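Long-range contact in uncharacterized protein (Novosphingobium aromaticivorans, PDB 3M7A), which is of unknown function but belongs to the DUF192 family and is probably an exported protein, perhaps a lipoprotein: residues P83-F88 with A99-P104. Residues are numbered along the deposited sequence; the frame is centred on the assembly and turned at random.
Sequences PLDIIF and AANAVP
Ile86 and Ala99 pair in the antiparallel beta hairpin of strands 84-89 and 95-102, and here the contact is tight. Ile86 N reaches Ala99 O at 2.9 Å, and Ala99 N returns a bond to Ile86 O. On the same face, Ala99 CB lies 4.1 Å from Ile86 CB and sits at the edge of the Phe88 ring, near its plane, against CE2. Ile86 holds CG1 beside its backbone N (chi1 -51°) and extends CD1 to within 4.2 Å of Ala102 CB; Leu110 touches both residues from strand 110-112.

A beta bulge then shifts the register by one residue, and Leu84 and Ala102 form the next hydrogen-bonded pair, through two weak backbone bonds. Asp85 fills in at the bulge on the other face: its OD1 lies 2.8 Å from Asn101 N and takes that N-H almost linearly (176°) on the anti side, 29° out of the carboxylate plane. OD1 also accepts from Gly125 N, while OD2 accepts from Ala127 N. Replacing Asp85 by an alanine removes both carboxylate oxygens, which would probably leave the N-H groups of Asn101, Gly125 and Ala127 without this acceptor and let the corner at Asn101 shift.

The outer end is looser and more exposed. Pro83 and Pro104 meet obliquely there by ring carbons, CD to CG at 4.0 Å, and Pro83 CA offers its hydrogen to Ala102 O, with 3.5 Å between CA and O.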
loop_
_atom_site.group_PDB
_atom_site.type_symbol
_atom_site.label_atom_id
_atom_site.label_comp_id
_atom_site.label_asym_id
_atom_site.label_seq_id
_atom_site.Cartn_x
_atom_site.Cartn_y
_atom_site.Cartn_z
ATOM N N PRO A 83 -6.347 -11.534 1.062
ATOM C CA PRO A 83 -5.430 -11.393 -0.058
ATOM C C PRO A 83 -5.125 -9.907 -0.297
ATOM O O PRO A 83 -5.981 -9.045 -0.043
ATOM C CB PRO A 83 -6.183 -12.034 -1.232
ATOM C CG PRO A 83 -7.587 -11.901 -0.889
ATOM C CD PRO A 83 -7.673 -12.002 0.620
ATOM N N LEU A 84 -3.926 -9.630 -0.766
ATOM C CA LEU A 84 -3.471 -8.246 -0.945
ATOM C C LEU A 84 -2.730 -8.099 -2.255
ATOM O O LEU A 84 -2.092 -9.033 -2.741
ATOM C CB LEU A 84 -2.507 -7.855 0.179
ATOM C CG LEU A 84 -3.101 -7.800 1.572
ATOM C CD1 LEU A 84 -1.977 -7.617 2.632
ATOM C CD2 LEU A 84 -4.162 -6.718 1.695
ATOM N N ASP A 85 -2.785 -6.887 -2.814
ATOM C CA ASP A 85 -1.861 -6.447 -3.833
ATOM C C ASP A 85 -0.818 -5.558 -3.140
ATOM O O ASP A 85 -1.152 -4.648 -2.373
ATOM C CB ASP A 85 -2.562 -5.637 -4.923
ATOM C CG ASP A 85 -3.443 -6.469 -5.835
ATOM O OD1 ASP A 85 -3.487 -7.711 -5.703
ATOM O OD2 ASP A 85 -4.089 -5.855 -6.723
ATOM N N ILE A 86 0.450 -5.864 -3.405
ATOM C CA ILE A 86 1.572 -5.178 -2.770
ATOM C C ILE A 86 2.286 -4.345 -3.840
ATOM O O ILE A 86 2.906 -4.877 -4.752
ATOM C CB ILE A 86 2.524 -6.154 -2.062
ATOM C CG1 ILE A 86 1.737 -7.098 -1.122
ATOM C CG2 ILE A 86 3.583 -5.398 -1.251
ATOM C CD1 ILE A 86 2.619 -8.043 -0.276
ATOM N N ILE A 87 2.162 -3.024 -3.704
ATOM C CA ILE A 87 2.629 -2.083 -4.705
ATOM C C ILE A 87 3.908 -1.437 -4.202
ATOM O O ILE A 87 3.907 -0.724 -3.202
ATOM C CB ILE A 87 1.529 -1.011 -4.938
ATOM C CG1 ILE A 87 0.195 -1.643 -5.379
ATOM C CG2 ILE A 87 2.026 0.067 -5.906
ATOM C CD1 ILE A 87 -1.020 -0.728 -5.273
ATOM N N PHE A 88 5.019 -1.726 -4.868
ATOM C CA PHE A 88 6.337 -1.268 -4.421
ATOM C C PHE A 88 6.694 0.032 -5.161
ATOM O O PHE A 88 6.604 0.096 -6.401
ATOM C CB PHE A 88 7.390 -2.313 -4.740
ATOM C CG PHE A 88 7.184 -3.633 -4.058
ATOM C CD1 PHE A 88 7.655 -3.864 -2.776
ATOM C CD2 PHE A 88 6.544 -4.675 -4.696
ATOM C CE1 PHE A 88 7.513 -5.092 -2.172
ATOM C CE2 PHE A 88 6.369 -5.913 -4.067
ATOM C CZ PHE A 88 6.868 -6.119 -2.817
ATOM N N ALA A 99 3.210 -7.032 -6.517
ATOM C CA ALA A 99 2.966 -8.440 -6.191
ATOM C C ALA A 99 1.452 -8.576 -6.081
ATOM O O ALA A 99 0.880 -8.223 -5.051
ATOM C CB ALA A 99 3.661 -8.878 -4.916
ATOM N N ALA A 100 0.816 -8.942 -7.199
ATOM C CA ALA A 100 -0.634 -9.008 -7.278
ATOM C C ALA A 100 -1.132 -10.303 -6.650
ATOM O O ALA A 100 -0.507 -11.363 -6.804
ATOM C CB ALA A 100 -1.130 -8.890 -8.714
ATOM N N ASN A 101 -2.263 -10.212 -5.974
ATOM C CA ASN A 101 -2.908 -11.405 -5.435
ATOM C C ASN A 101 -1.973 -12.230 -4.548
ATOM O O ASN A 101 -1.950 -13.456 -4.600
ATOM C CB ASN A 101 -3.542 -12.244 -6.558
ATOM C CG ASN A 101 -4.421 -11.427 -7.429
ATOM O OD1 ASN A 101 -4.174 -11.287 -8.651
ATOM N ND2 ASN A 101 -5.416 -10.862 -6.845
ATOM N N ALA A 102 -1.218 -11.521 -3.707
ATOM C CA ALA A 102 -0.480 -12.183 -2.652
ATOM C C ALA A 102 -1.468 -13.031 -1.852
ATOM O O ALA A 102 -2.597 -12.642 -1.611
ATOM C CB ALA A 102 0.242 -11.146 -1.769
ATOM N N VAL A 103 -1.044 -14.237 -1.486
ATOM C CA VAL A 103 -1.953 -15.279 -1.004
ATOM C C VAL A 103 -1.931 -15.369 0.540
ATOM O O VAL A 103 -0.850 -15.431 1.139
ATOM C CB VAL A 103 -1.508 -16.635 -1.621
ATOM C CG1 VAL A 103 -2.304 -17.824 -1.056
ATOM C CG2 VAL A 103 -1.591 -16.607 -3.114
ATOM N N PRO A 104 -3.113 -15.378 1.194
ATOM C CA PRO A 104 -3.154 -15.533 2.633
ATOM C C PRO A 104 -2.267 -16.653 3.150
ATOM O O PRO A 104 -2.256 -17.738 2.592
ATOM C CB PRO A 104 -4.632 -15.800 2.921
ATOM C CG PRO A 104 -5.331 -15.047 1.830
ATOM C CD PRO A 104 -4.468 -15.250 0.627
#